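Local structure of putative enoyl-CoA hydratase/isomerase (Acinetobacter baumannii, 3FDU) at residues V90-A95 against S142-A147; G114-L119 against I134-L139; N27-Y30 against W36-K39; G81-V86 against I231-V236; S148-K153 against D219-C224. The protein probably acts on enoyl-CoA thioesters as a hydratase or isomerase of the crotonase superfamily, although its exact substrate and reaction remain unassigned. The protein carries 4 engineered substitutions. All coordinates share one frame; numbering follows the deposited sequence.

Contact 1: residues V90-A95 against S142-A147; sequences VLLKSA and SPEGGA. With SO4 (sulfate ion), chain G.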
# COMPACT_ATOMS: atom_id res chain seq x y z
N VAL A 90 -4.57 -21.49 -12.95
CA VAL A 90 -4.70 -21.23 -14.40
C VAL A 90 -5.63 -20.00 -14.65
O VAL A 90 -5.28 -19.09 -15.41
CB VAL A 90 -5.24 -22.47 -15.20
CG1 VAL A 90 -5.56 -22.10 -16.73
CG2 VAL A 90 -4.20 -23.64 -15.16
N LEU A 91 -6.77 -19.96 -13.98
CA LEU A 91 -7.69 -18.81 -14.05
C LEU A 91 -6.99 -17.55 -13.55
O LEU A 91 -7.04 -16.49 -14.23
CB LEU A 91 -8.98 -19.07 -13.24
CG LEU A 91 -9.92 -17.86 -13.05
CD1 LEU A 91 -10.27 -17.30 -14.40
CD2 LEU A 91 -11.21 -18.31 -12.28
N LEU A 92 -6.37 -17.63 -12.37
CA LEU A 92 -5.74 -16.43 -11.83
C LEU A 92 -4.66 -15.88 -12.73
O LEU A 92 -4.55 -14.67 -12.88
CB LEU A 92 -5.20 -16.65 -10.41
CG LEU A 92 -6.28 -16.81 -9.30
CD1 LEU A 92 -5.78 -17.71 -8.13
CD2 LEU A 92 -6.71 -15.46 -8.79
N LYS A 93 -3.80 -16.76 -13.31
CA LYS A 93 -2.83 -16.27 -14.30
C LYS A 93 -3.44 -15.73 -15.59
O LYS A 93 -2.94 -14.74 -16.16
CB LYS A 93 -1.74 -17.35 -14.60
CG LYS A 93 -0.87 -17.68 -13.36
CD LYS A 93 0.19 -18.78 -13.63
CE LYS A 93 -0.48 -20.14 -13.81
NZ LYS A 93 0.57 -21.23 -13.97
N SER A 94 -4.47 -16.40 -16.12
CA SER A 94 -5.15 -15.87 -17.29
C SER A 94 -5.67 -14.44 -17.04
O SER A 94 -5.64 -13.61 -17.92
CB SER A 94 -6.34 -16.71 -17.69
OG SER A 94 -5.88 -17.92 -18.32
N ALA A 95 -6.25 -14.24 -15.89
CA ALA A 95 -6.74 -12.95 -15.51
C ALA A 95 -5.58 -11.96 -15.37
O ALA A 95 -5.65 -10.88 -15.94
CB ALA A 95 -7.58 -13.05 -14.20
N SER A 142 -3.53 -22.10 2.43
CA SER A 142 -2.49 -21.05 2.46
C SER A 142 -2.82 -20.11 1.31
O SER A 142 -3.78 -20.35 0.59
CB SER A 142 -1.05 -21.65 2.31
OG SER A 142 -0.97 -22.40 1.10
N PRO A 143 -2.04 -19.05 1.13
CA PRO A 143 -2.54 -18.04 0.15
C PRO A 143 -2.60 -18.54 -1.30
O PRO A 143 -1.83 -19.46 -1.67
CB PRO A 143 -1.47 -16.93 0.24
CG PRO A 143 -1.04 -17.01 1.76
CD PRO A 143 -0.97 -18.52 2.00
N GLU A 144 -3.50 -17.97 -2.13
CA GLU A 144 -3.37 -18.13 -3.59
C GLU A 144 -3.63 -16.83 -4.34
O GLU A 144 -3.96 -15.82 -3.73
CB GLU A 144 -4.23 -19.29 -4.16
CG GLU A 144 -5.62 -19.46 -3.54
CD GLU A 144 -6.67 -19.94 -4.56
OE1 GLU A 144 -6.63 -21.13 -4.96
OE2 GLU A 144 -7.59 -19.15 -4.90
N GLY A 145 -3.45 -16.85 -5.66
CA GLY A 145 -3.63 -15.65 -6.48
C GLY A 145 -2.60 -14.55 -6.27
O GLY A 145 -2.79 -13.42 -6.70
N GLY A 146 -1.49 -14.87 -5.60
CA GLY A 146 -0.46 -13.89 -5.40
C GLY A 146 -0.77 -12.97 -4.24
O GLY A 146 -0.10 -11.97 -4.06
N ALA A 147 -1.79 -13.33 -3.45
CA ALA A 147 -2.30 -12.46 -2.41
C ALA A 147 -1.28 -12.22 -1.31
O ALA A 147 -1.29 -11.14 -0.68
CB ALA A 147 -3.61 -13.06 -1.80
S SO4 G . 1.93 -20.50 -17.44
O1 SO4 G . 3.00 -19.57 -17.01
O2 SO4 G . 2.51 -21.77 -17.87
O3 SO4 G . 0.95 -20.71 -16.38
O4 SO4 G . 1.18 -19.87 -18.53
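Leu92 meets the backbone of Gly145, and in this crotonase-fold protein the pair shows how a helix can be seated on a turn through one branched side chain. The methyl CD1 of Leu92 does most of the touching: it lies 3.4 Å from Gly145 CA, closer than usual for two carbons, and 3.5 Å from Gly145 N, while Leu92 CD2 follows at 3.9 Å from the same CA. With CG set opposite the carbonyl carbon (chi1 -70°), Leu92 carries both methyls from helix 87-97 toward the turn. Glu144 adds a looser contact, its OE2 standing 4.0 Å from Leu92 CD1.

The next shell explains the shape of the turn. Glu144 to Ala147 form a type I' turn, whose two central residues, Gly145 and Gly146, have positive phi. Its closing bond, Ala147 N to Glu144 O, is weak. Other parts of the chain hold the peptides in place: Gly145 O is bonded to Gln120 NE2, and Gly146 N, at the N-cap of helix 147-155, to Glu228 OE1. Around Leu92 and Glu144 lie Ile113 and Thr116 of helix 113-116.

Lys93, the next residue, takes no part in this contact but binds other groups. Its NZ makes a salt bridge with Asp226 OD1 and a hydrogen bond to Gly84 O, and lies 2.5 Å from O3 of a sulfate, a separation so short that its exact value is doubtful.

Contact 2: residues G114-L119 against I134-L139; sequences GVTILL and IPFVSL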
# COMPACT_ATOMS: atom_id res chain seq x y z
N GLY A 114 -13.06 -15.64 -4.95
CA GLY A 114 -13.91 -14.45 -5.14
C GLY A 114 -13.25 -13.17 -4.65
O GLY A 114 -13.55 -12.09 -5.18
N VAL A 115 -12.35 -13.28 -3.68
CA VAL A 115 -11.51 -12.15 -3.29
C VAL A 115 -10.17 -12.10 -4.08
O VAL A 115 -9.75 -11.02 -4.50
CB VAL A 115 -11.13 -12.17 -1.78
CG1 VAL A 115 -10.11 -11.04 -1.42
CG2 VAL A 115 -12.34 -11.92 -0.89
N THR A 116 -9.46 -13.24 -4.23
CA THR A 116 -8.11 -13.14 -4.86
C THR A 116 -8.15 -12.76 -6.36
O THR A 116 -7.20 -12.16 -6.85
CB THR A 116 -7.30 -14.41 -4.66
OG1 THR A 116 -7.99 -15.49 -5.30
CG2 THR A 116 -7.10 -14.71 -3.16
N ILE A 117 -9.23 -13.11 -7.07
CA ILE A 117 -9.38 -12.67 -8.44
C ILE A 117 -9.53 -11.14 -8.56
O ILE A 117 -9.14 -10.55 -9.57
CB ILE A 117 -10.54 -13.41 -9.20
CG1 ILE A 117 -10.35 -13.22 -10.71
CG2 ILE A 117 -11.91 -12.83 -8.77
CD1 ILE A 117 -10.55 -14.38 -11.55
N LEU A 118 -10.04 -10.48 -7.51
CA LEU A 118 -10.16 -9.01 -7.48
C LEU A 118 -8.79 -8.36 -7.60
O LEU A 118 -8.66 -7.24 -8.13
CB LEU A 118 -10.82 -8.54 -6.17
CG LEU A 118 -12.19 -9.16 -5.90
CD1 LEU A 118 -12.73 -8.55 -4.63
CD2 LEU A 118 -13.11 -8.93 -7.14
N LEU A 119 -7.79 -9.04 -7.09
CA LEU A 119 -6.41 -8.54 -7.16
C LEU A 119 -5.81 -8.67 -8.56
O LEU A 119 -4.72 -8.11 -8.81
CB LEU A 119 -5.50 -9.27 -6.18
CG LEU A 119 -5.89 -9.07 -4.71
CD1 LEU A 119 -5.18 -10.19 -3.89
CD2 LEU A 119 -5.57 -7.66 -4.18
N ILE A 134 -11.57 -14.55 2.95
CA ILE A 134 -10.43 -15.37 2.52
C ILE A 134 -10.27 -16.48 3.55
O ILE A 134 -9.60 -16.32 4.56
CB ILE A 134 -9.11 -14.54 2.51
CG1 ILE A 134 -9.39 -13.14 1.95
CG2 ILE A 134 -8.00 -15.22 1.63
CD1 ILE A 134 -8.14 -12.29 1.79
N PRO A 135 -10.91 -17.59 3.31
CA PRO A 135 -11.00 -18.66 4.32
C PRO A 135 -9.84 -19.64 4.32
O PRO A 135 -9.88 -20.62 5.10
CB PRO A 135 -12.27 -19.42 3.90
CG PRO A 135 -12.33 -19.23 2.41
CD PRO A 135 -11.74 -17.86 2.13
N PHE A 136 -8.81 -19.39 3.49
CA PHE A 136 -7.71 -20.37 3.33
C PHE A 136 -7.10 -20.83 4.65
O PHE A 136 -6.91 -22.02 4.88
CB PHE A 136 -6.58 -19.85 2.37
CG PHE A 136 -7.10 -19.32 1.02
CD1 PHE A 136 -8.01 -20.05 0.26
CD2 PHE A 136 -6.66 -18.09 0.52
CE1 PHE A 136 -8.51 -19.54 -0.97
CE2 PHE A 136 -7.13 -17.61 -0.69
CZ PHE A 136 -8.05 -18.32 -1.42
N VAL A 137 -6.76 -19.91 5.54
CA VAL A 137 -6.17 -20.37 6.82
C VAL A 137 -7.08 -21.32 7.62
O VAL A 137 -6.61 -22.34 8.18
CB VAL A 137 -5.66 -19.20 7.69
CG1 VAL A 137 -5.31 -19.70 9.13
CG2 VAL A 137 -4.36 -18.60 7.01
N SER A 138 -8.37 -21.01 7.69
CA SER A 138 -9.26 -21.83 8.53
C SER A 138 -9.60 -23.13 7.83
O SER A 138 -9.98 -24.11 8.49
CB SER A 138 -10.53 -21.06 8.95
OG SER A 138 -11.17 -20.60 7.77
N LEU A 139 -9.40 -23.21 6.52
CA LEU A 139 -9.54 -24.50 5.83
C LEU A 139 -8.27 -25.37 5.97
O LEU A 139 -8.27 -26.48 5.51
CB LEU A 139 -9.84 -24.30 4.33
CG LEU A 139 -11.22 -23.70 4.00
CD1 LEU A 139 -11.29 -23.23 2.55
CD2 LEU A 139 -12.31 -24.77 4.31
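Ile134, Val115 and Thr116 give up the most surface here, where a loop beyond a short strand of the crotonase fold closes over helix 113-116. All the meetings are apolar, and no hydrogen bond crosses between the segments. Val115 and Ile134 approach at about a right angle: the methyl CG1 of Val115 sits 4.0 Å from Ile134 CD1 and equally far from Ile134 CG1, so a single methyl rests against the outer bond of the isoleucine. Ile134 starts from a CB that does not face the helix, but its extended chain (chi2 -175°) brings CD1 there; beyond it lies Leu151 of helix 147-155.

Thr116 divides its two branches. OG1 is held between the backbone N and the carbonyl carbon (chi1 62°), which leaves CG2 as the branch presented to Phe136. The phenyl ring comes from the opposite direction and receives that methyl at its edge, in the ring plane. Leu92 and Ala147 also pack on Thr116, and Glu144 lies against both Thr116 and Phe136. Further along the loop, Val137 and Ser138 reach the second subunit, at its Thr210 and Leu202. At the ring edge, Thr116 CG2 lies 3.8 Å from Phe136 CE2 and 4.1 Å from CZ.

Contact 3: residues N27-Y30 against W36-K39; sequences NALY and WIAK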
# COMPACT_ATOMS: atom_id res chain seq x y z
N ASN A 27 -22.81 -20.08 -7.18
CA ASN A 27 -21.66 -19.80 -8.03
C ASN A 27 -20.33 -20.38 -7.50
O ASN A 27 -19.24 -19.91 -7.85
CB ASN A 27 -21.56 -18.28 -8.27
CG ASN A 27 -22.53 -17.81 -9.37
OD1 ASN A 27 -23.34 -18.60 -9.84
ND2 ASN A 27 -22.47 -16.51 -9.77
N ALA A 28 -20.41 -21.39 -6.64
CA ALA A 28 -19.16 -22.14 -6.31
C ALA A 28 -18.51 -22.66 -7.57
O ALA A 28 -19.20 -23.13 -8.49
CB ALA A 28 -19.40 -23.32 -5.27
N LEU A 29 -17.17 -22.62 -7.63
CA LEU A 29 -16.46 -23.01 -8.86
C LEU A 29 -15.84 -24.40 -8.75
O LEU A 29 -15.23 -24.70 -7.76
CB LEU A 29 -15.37 -22.00 -9.21
CG LEU A 29 -15.93 -20.57 -9.32
CD1 LEU A 29 -14.83 -19.53 -9.47
CD2 LEU A 29 -16.94 -20.45 -10.51
N TYR A 30 -16.03 -25.22 -9.77
CA TYR A 30 -15.39 -26.54 -9.86
C TYR A 30 -14.27 -26.52 -10.90
O TYR A 30 -14.22 -25.62 -11.74
CB TYR A 30 -16.45 -27.63 -10.15
CG TYR A 30 -17.37 -27.36 -11.35
CD1 TYR A 30 -17.08 -27.88 -12.60
CD2 TYR A 30 -18.52 -26.62 -11.21
CE1 TYR A 30 -17.92 -27.65 -13.69
CE2 TYR A 30 -19.38 -26.37 -12.31
CZ TYR A 30 -19.06 -26.91 -13.53
OH TYR A 30 -19.88 -26.69 -14.61
N TRP A 36 -12.78 -23.10 -18.07
CA TRP A 36 -13.64 -22.46 -19.06
C TRP A 36 -13.55 -20.94 -18.90
O TRP A 36 -13.52 -20.22 -19.89
CB TRP A 36 -15.10 -22.88 -18.91
CG TRP A 36 -15.28 -24.35 -19.12
CD1 TRP A 36 -14.46 -25.18 -19.83
CD2 TRP A 36 -16.33 -25.19 -18.57
NE1 TRP A 36 -14.94 -26.48 -19.77
CE2 TRP A 36 -16.09 -26.51 -19.03
CE3 TRP A 36 -17.45 -24.94 -17.78
CZ2 TRP A 36 -16.92 -27.59 -18.67
CZ3 TRP A 36 -18.30 -26.00 -17.45
CH2 TRP A 36 -18.02 -27.32 -17.90
N ILE A 37 -13.57 -20.46 -17.65
CA ILE A 37 -13.42 -19.00 -17.47
C ILE A 37 -12.04 -18.52 -17.98
O ILE A 37 -11.92 -17.47 -18.65
CB ILE A 37 -13.66 -18.55 -16.03
CG1 ILE A 37 -15.09 -18.95 -15.54
CG2 ILE A 37 -13.54 -17.01 -15.96
CD1 ILE A 37 -15.25 -18.84 -13.95
N ALA A 38 -10.99 -19.27 -17.64
CA ALA A 38 -9.62 -18.94 -18.10
C ALA A 38 -9.54 -18.89 -19.61
O ALA A 38 -8.95 -17.96 -20.17
CB ALA A 38 -8.59 -19.95 -17.55
N LYS A 39 -10.14 -19.87 -20.29
CA LYS A 39 -10.07 -19.87 -21.75
C LYS A 39 -10.78 -18.71 -22.36
O LYS A 39 -10.31 -18.15 -23.37
CB LYS A 39 -10.61 -21.16 -22.38
CG LYS A 39 -10.16 -22.42 -21.68
CD LYS A 39 -8.66 -22.50 -21.48
CE LYS A 39 -8.32 -23.58 -20.46
NZ LYS A 39 -8.08 -22.93 -19.17
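Trp36 is the first residue of its helical segment to reach back to the loop that leads into the same helix, and it does so through Tyr30. The phenol oxygen makes the nearest approach, with Tyr30 OH 3.3 Å from Trp36 CZ3 and 3.8 Å from Trp36 CH2. The ring planes are almost perpendicular, at 87°, and the centroids are 5.9 Å apart, but the approach is oblique and makes neither a stack nor a T-shaped pair. Tyr30 CG occupies the cramped position between backbone N and carbonyl carbon (chi1 52°), which brings the ring to the indole from a CB that does not itself face the helix. The polar end of Tyr30 has a separate partner, a hydrogen bond between its OH and His6 ND1, while Trp36 stacks with the ring of His4, so N-terminal residues partner both aromatics, and Pro5 also touches Trp36.

Ile37 follows, and its CD1 meets Leu29 CD2 at 4.2 Å, the two side chains crossing at about a right angle. Ala38 and Lys39 turn instead to helix 87-97. This packing closes the loop between strand 15-20 and helix 31-46 of the crotonase-type fold, with Tyr30 as the helix N-cap. Ile20 of strand 15-20 lies against both Leu29 and Ile37, and helix 87-97 packs across Ile37 and Ala38 through Leu91, Val90 and Ser94.

Contact 4: residues G81-V86 against I231-V236; sequences GPAGQV and IFMQRV. With SO4 (sulfate ion), chain G.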
# COMPACT_ATOMS: atom_id res chain seq x y z
N GLY A 81 0.60 -33.34 -11.25
CA GLY A 81 1.35 -32.38 -12.08
C GLY A 81 1.83 -31.06 -11.46
O GLY A 81 1.74 -30.84 -10.27
N PRO A 82 2.37 -30.16 -12.29
CA PRO A 82 2.94 -28.94 -11.77
C PRO A 82 1.81 -28.17 -11.01
O PRO A 82 0.72 -28.05 -11.50
CB PRO A 82 3.38 -28.19 -13.06
CG PRO A 82 3.67 -29.31 -14.03
CD PRO A 82 2.63 -30.36 -13.73
N ALA A 83 2.09 -27.73 -9.79
CA ALA A 83 1.07 -27.11 -8.93
C ALA A 83 0.45 -25.91 -9.65
O ALA A 83 -0.75 -25.70 -9.56
CB ALA A 83 1.69 -26.68 -7.60
N GLY A 84 1.27 -25.16 -10.41
CA GLY A 84 0.79 -23.98 -11.15
C GLY A 84 -0.19 -24.23 -12.30
O GLY A 84 -0.75 -23.30 -12.87
N GLN A 85 -0.41 -25.50 -12.65
CA GLN A 85 -1.38 -25.84 -13.68
C GLN A 85 -2.68 -26.40 -13.08
O GLN A 85 -3.58 -26.82 -13.80
CB GLN A 85 -0.77 -26.84 -14.70
CG GLN A 85 0.48 -26.31 -15.38
CD GLN A 85 0.17 -25.14 -16.27
OE1 GLN A 85 -0.75 -25.21 -17.08
NE2 GLN A 85 0.93 -24.06 -16.13
N VAL A 86 -2.80 -26.36 -11.75
CA VAL A 86 -4.07 -26.75 -11.11
C VAL A 86 -5.12 -25.62 -11.41
O VAL A 86 -4.76 -24.45 -11.37
CB VAL A 86 -3.86 -27.04 -9.61
CG1 VAL A 86 -5.20 -27.30 -8.86
CG2 VAL A 86 -2.95 -28.32 -9.43
N ILE A 231 3.24 -24.31 -2.34
CA ILE A 231 2.92 -24.38 -0.92
C ILE A 231 1.44 -24.80 -0.67
O ILE A 231 1.17 -25.60 0.22
CB ILE A 231 3.26 -23.04 -0.21
CG1 ILE A 231 4.80 -22.88 -0.26
CG2 ILE A 231 2.61 -22.99 1.26
CD1 ILE A 231 5.28 -21.51 0.15
N PHE A 232 0.53 -24.28 -1.47
CA PHE A 232 -0.89 -24.57 -1.38
C PHE A 232 -1.13 -26.11 -1.56
O PHE A 232 -1.90 -26.72 -0.80
CB PHE A 232 -1.64 -23.78 -2.48
CG PHE A 232 -3.16 -23.88 -2.39
CD1 PHE A 232 -3.91 -22.88 -1.74
CD2 PHE A 232 -3.84 -24.92 -2.99
CE1 PHE A 232 -5.35 -22.97 -1.66
CE2 PHE A 232 -5.27 -25.01 -2.91
CZ PHE A 232 -6.02 -24.03 -2.26
N MET A 233 -0.48 -26.71 -2.55
CA MET A 233 -0.63 -28.16 -2.76
C MET A 233 -0.05 -29.05 -1.65
O MET A 233 -0.61 -30.15 -1.37
CB MET A 233 -0.12 -28.56 -4.17
CG MET A 233 -1.06 -28.13 -5.34
SD MET A 233 -2.79 -28.76 -5.34
CE MET A 233 -2.39 -30.57 -5.42
N GLN A 234 1.04 -28.60 -1.02
CA GLN A 234 1.59 -29.20 0.22
C GLN A 234 0.53 -29.26 1.32
O GLN A 234 0.40 -30.26 2.02
CB GLN A 234 2.78 -28.39 0.75
CG GLN A 234 4.03 -28.43 -0.17
CD GLN A 234 5.17 -27.53 0.33
OE1 GLN A 234 5.12 -26.95 1.42
NE2 GLN A 234 6.20 -27.43 -0.47
N ARG A 235 -0.20 -28.15 1.48
CA ARG A 235 -1.35 -28.11 2.42
C ARG A 235 -2.49 -28.96 1.98
O ARG A 235 -3.02 -29.70 2.78
CB ARG A 235 -1.86 -26.66 2.62
CG ARG A 235 -0.76 -25.65 2.78
CD ARG A 235 -0.34 -25.37 4.19
NE ARG A 235 -0.71 -26.41 5.11
CZ ARG A 235 0.11 -27.39 5.49
NH1 ARG A 235 1.35 -27.45 5.00
NH2 ARG A 235 -0.32 -28.29 6.36
N VAL A 236 -2.88 -28.89 0.70
CA VAL A 236 -3.94 -29.80 0.20
C VAL A 236 -3.63 -31.33 0.44
O VAL A 236 -4.55 -32.15 0.71
CB VAL A 236 -4.16 -29.59 -1.30
CG1 VAL A 236 -4.91 -30.79 -1.93
CG2 VAL A 236 -4.82 -28.16 -1.59
S SO4 G . 1.93 -20.50 -17.44
O1 SO4 G . 3.00 -19.57 -17.01
O2 SO4 G . 2.51 -21.77 -17.87
O3 SO4 G . 0.95 -20.71 -16.38
O4 SO4 G . 1.18 -19.87 -18.53
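Ala83 and Met233 bring the two backbones to within 6.5 Å, CA to CA, where a short 3-10 turn at 83-85 meets the last turns of helix 218-236. In this crotonase-fold protein the contact ties the loop ahead of helix 87-97 to a helix from late in the chain, with 144 residues between the segments. The turn is held by the backbone hydrogen bonds Gln85 N to Pro82 O at 3.0 Å and Val86 N to Ala83 O at 3.1 Å, and it delivers Val86 to the N-cap of helix 87-97.

Met233 carries one side of the contact alone. The bend at chi2 (-59°) places its SD 4.1 Å from Val86 CG2, while Met233 CG, one atom earlier, meets Ala83 CB at 3.8 Å. Ala83 and Val86 both direct their CB atoms toward the helix, and the packing is wholly apolar. Phe74 of helix 68-76 touches both Met233 and Val86 and so adds a third wall. Ile231 and Arg235, one turn apart, pack on Leu213 and Ala205 of the second subunit.

The amide of Gln85 reaches a sulfate, probably from the crystallisation liquor, that is also bonded to Lys93 and Arg97. Gln85 NE2 makes two weak hydrogen bonds to it, to sulfate O2 at 3.3 Å and to O3 at 3.4 Å.

Contact 5: residues S148-K153 against D219-C224; sequences SQLLVK and DQIIEC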
# COMPACT_ATOMS: atom_id res chain seq x y z
N SER A 148 -0.40 -13.19 -1.06
CA SER A 148 0.67 -12.94 -0.08
C SER A 148 1.48 -11.70 -0.42
O SER A 148 2.05 -11.08 0.47
CB SER A 148 1.62 -14.14 0.11
OG SER A 148 2.22 -14.47 -1.14
N GLN A 149 1.53 -11.31 -1.69
CA GLN A 149 2.21 -10.08 -2.08
C GLN A 149 1.27 -8.98 -2.56
O GLN A 149 1.41 -7.84 -2.12
CB GLN A 149 3.34 -10.35 -3.14
CG GLN A 149 4.51 -11.14 -2.54
CD GLN A 149 5.64 -11.37 -3.56
OE1 GLN A 149 5.82 -10.59 -4.47
NE2 GLN A 149 6.39 -12.45 -3.39
N LEU A 150 0.32 -9.32 -3.44
CA LEU A 150 -0.65 -8.34 -3.97
C LEU A 150 -1.59 -7.74 -2.92
O LEU A 150 -1.88 -6.53 -2.98
CB LEU A 150 -1.48 -8.93 -5.11
CG LEU A 150 -0.67 -9.44 -6.32
CD1 LEU A 150 -1.67 -10.06 -7.30
CD2 LEU A 150 0.11 -8.31 -6.95
N LEU A 151 -2.07 -8.55 -1.98
CA LEU A 151 -2.95 -7.97 -0.92
C LEU A 151 -2.12 -7.10 0.05
O LEU A 151 -2.57 -6.07 0.51
CB LEU A 151 -3.67 -9.10 -0.11
CG LEU A 151 -4.76 -8.58 0.85
CD1 LEU A 151 -5.89 -7.84 0.09
CD2 LEU A 151 -5.38 -9.74 1.70
N VAL A 152 -0.90 -7.51 0.38
CA VAL A 152 -0.05 -6.65 1.22
C VAL A 152 0.17 -5.29 0.52
O VAL A 152 0.13 -4.20 1.13
CB VAL A 152 1.37 -7.31 1.50
CG1 VAL A 152 2.36 -6.27 2.08
CG2 VAL A 152 1.23 -8.46 2.44
N LYS A 153 0.42 -5.32 -0.78
CA LYS A 153 0.60 -4.06 -1.53
C LYS A 153 -0.69 -3.22 -1.62
O LYS A 153 -0.67 -2.01 -1.46
CB LYS A 153 1.17 -4.33 -2.93
CG LYS A 153 2.70 -4.71 -2.87
CD LYS A 153 3.26 -5.08 -4.27
CE LYS A 153 4.65 -5.75 -4.11
NZ LYS A 153 5.23 -6.15 -5.43
N ASP A 219 5.90 -10.67 -14.75
CA ASP A 219 6.66 -11.93 -14.62
C ASP A 219 6.84 -12.32 -13.18
O ASP A 219 6.67 -13.50 -12.84
CB ASP A 219 8.05 -11.84 -15.28
CG ASP A 219 7.98 -11.92 -16.78
OD1 ASP A 219 6.94 -12.35 -17.34
OD2 ASP A 219 9.01 -11.56 -17.43
N GLN A 220 7.16 -11.35 -12.33
CA GLN A 220 7.25 -11.61 -10.88
C GLN A 220 5.92 -11.98 -10.22
O GLN A 220 5.91 -12.74 -9.24
CB GLN A 220 7.82 -10.41 -10.11
CG GLN A 220 9.29 -10.13 -10.37
CD GLN A 220 9.61 -9.96 -11.86
OE1 GLN A 220 10.43 -10.71 -12.41
NE2 GLN A 220 8.98 -8.98 -12.53
N ILE A 221 4.82 -11.39 -10.69
CA ILE A 221 3.47 -11.74 -10.20
C ILE A 221 3.17 -13.21 -10.57
O ILE A 221 2.67 -14.00 -9.76
CB ILE A 221 2.39 -10.77 -10.80
CG1 ILE A 221 2.64 -9.34 -10.27
CG2 ILE A 221 0.91 -11.24 -10.51
CD1 ILE A 221 1.65 -8.32 -10.97
N ILE A 222 3.46 -13.58 -11.80
CA ILE A 222 3.28 -14.95 -12.23
C ILE A 222 4.11 -15.89 -11.36
O ILE A 222 3.59 -16.90 -10.88
CB ILE A 222 3.64 -15.14 -13.72
CG1 ILE A 222 2.74 -14.31 -14.64
CG2 ILE A 222 3.48 -16.56 -14.10
CD1 ILE A 222 1.28 -14.74 -14.61
N GLU A 223 5.38 -15.56 -11.14
CA GLU A 223 6.25 -16.32 -10.24
C GLU A 223 5.69 -16.47 -8.82
O GLU A 223 5.83 -17.54 -8.20
CB GLU A 223 7.68 -15.73 -10.19
CG GLU A 223 8.51 -16.07 -11.47
CD GLU A 223 9.73 -15.14 -11.70
OE1 GLU A 223 9.89 -14.13 -10.98
OE2 GLU A 223 10.53 -15.42 -12.64
N CYS A 224 5.10 -15.40 -8.29
CA CYS A 224 4.50 -15.45 -6.95
C CYS A 224 3.29 -16.40 -6.94
O CYS A 224 3.19 -17.27 -6.07
CB CYS A 224 4.08 -14.05 -6.49
SG CYS A 224 3.28 -14.04 -4.83
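Cys224 and Gln149 make the sulfur part of this contact. The cysteine SG, standing opposite its own backbone N (chi1 179°), reaches from helix 218-236 and lies alongside the glutamine chain. It is 3.8 Å from Gln149 NE2, equally far from CD, and 3.9 Å from CG. Because Gln149 is extended beyond CG (chi2 -178°), SG sits beside several of its atoms at once, and its contact is spread over the stem and the amide. Ser148 adds its OG at 3.9 Å from Cys224 SG, a packing distance; the hydroxyl has its polar partner further along the same helix as Cys224, in a hydrogen bond with Glu228 OE2.

Helix 147-155 and helix 218-236 belong to the helical surroundings of the crotonase core, and between these segments their axes come within 10.6 Å, with directions at 120°. Side chains of different lengths meet between them. Gln149 and Ser148 also look to the trimer interface, packing on His216 and Leu213 of the second subunit, and Val152 packs on Met214 of that subunit.

The apolar part lies between Leu150 and Ile221, both partly exposed. Leu150 sends CD1 across to a branch methyl, Ile221 CG2, 4.3 Å away. Leu119 and Gln120 touch Leu150 from the loop that follows helix 113-116.

Overall arrangement
Contact 1 links the other four, touching each of them. Toward contact 2, centred 10 Å away, Glu144 CG lies 3.4 Å from Phe136 CZ. Toward contact 5, centred 9 Å away, Gly146 CA meets Cys224 SG at 3.8 Å. Helix 87-97 carries the link to contact 3, where Leu91 CD1 is 3.6 Å from Ile37 CG2. Lys93 NZ reaches contact 4 by a hydrogen bond to Gly84 O, 2.7 Å away, and both contacts touch one sulfate. Contacts 3 and 5, centred 22 Å apart, lie on opposite sides of the chain's centre. Glycerol, probably from the crystallisation liquor, lies about 5 Å from the Glu144 side chain, and glycerol also lies about 4 Å from that of Val86; such molecules often mark pockets.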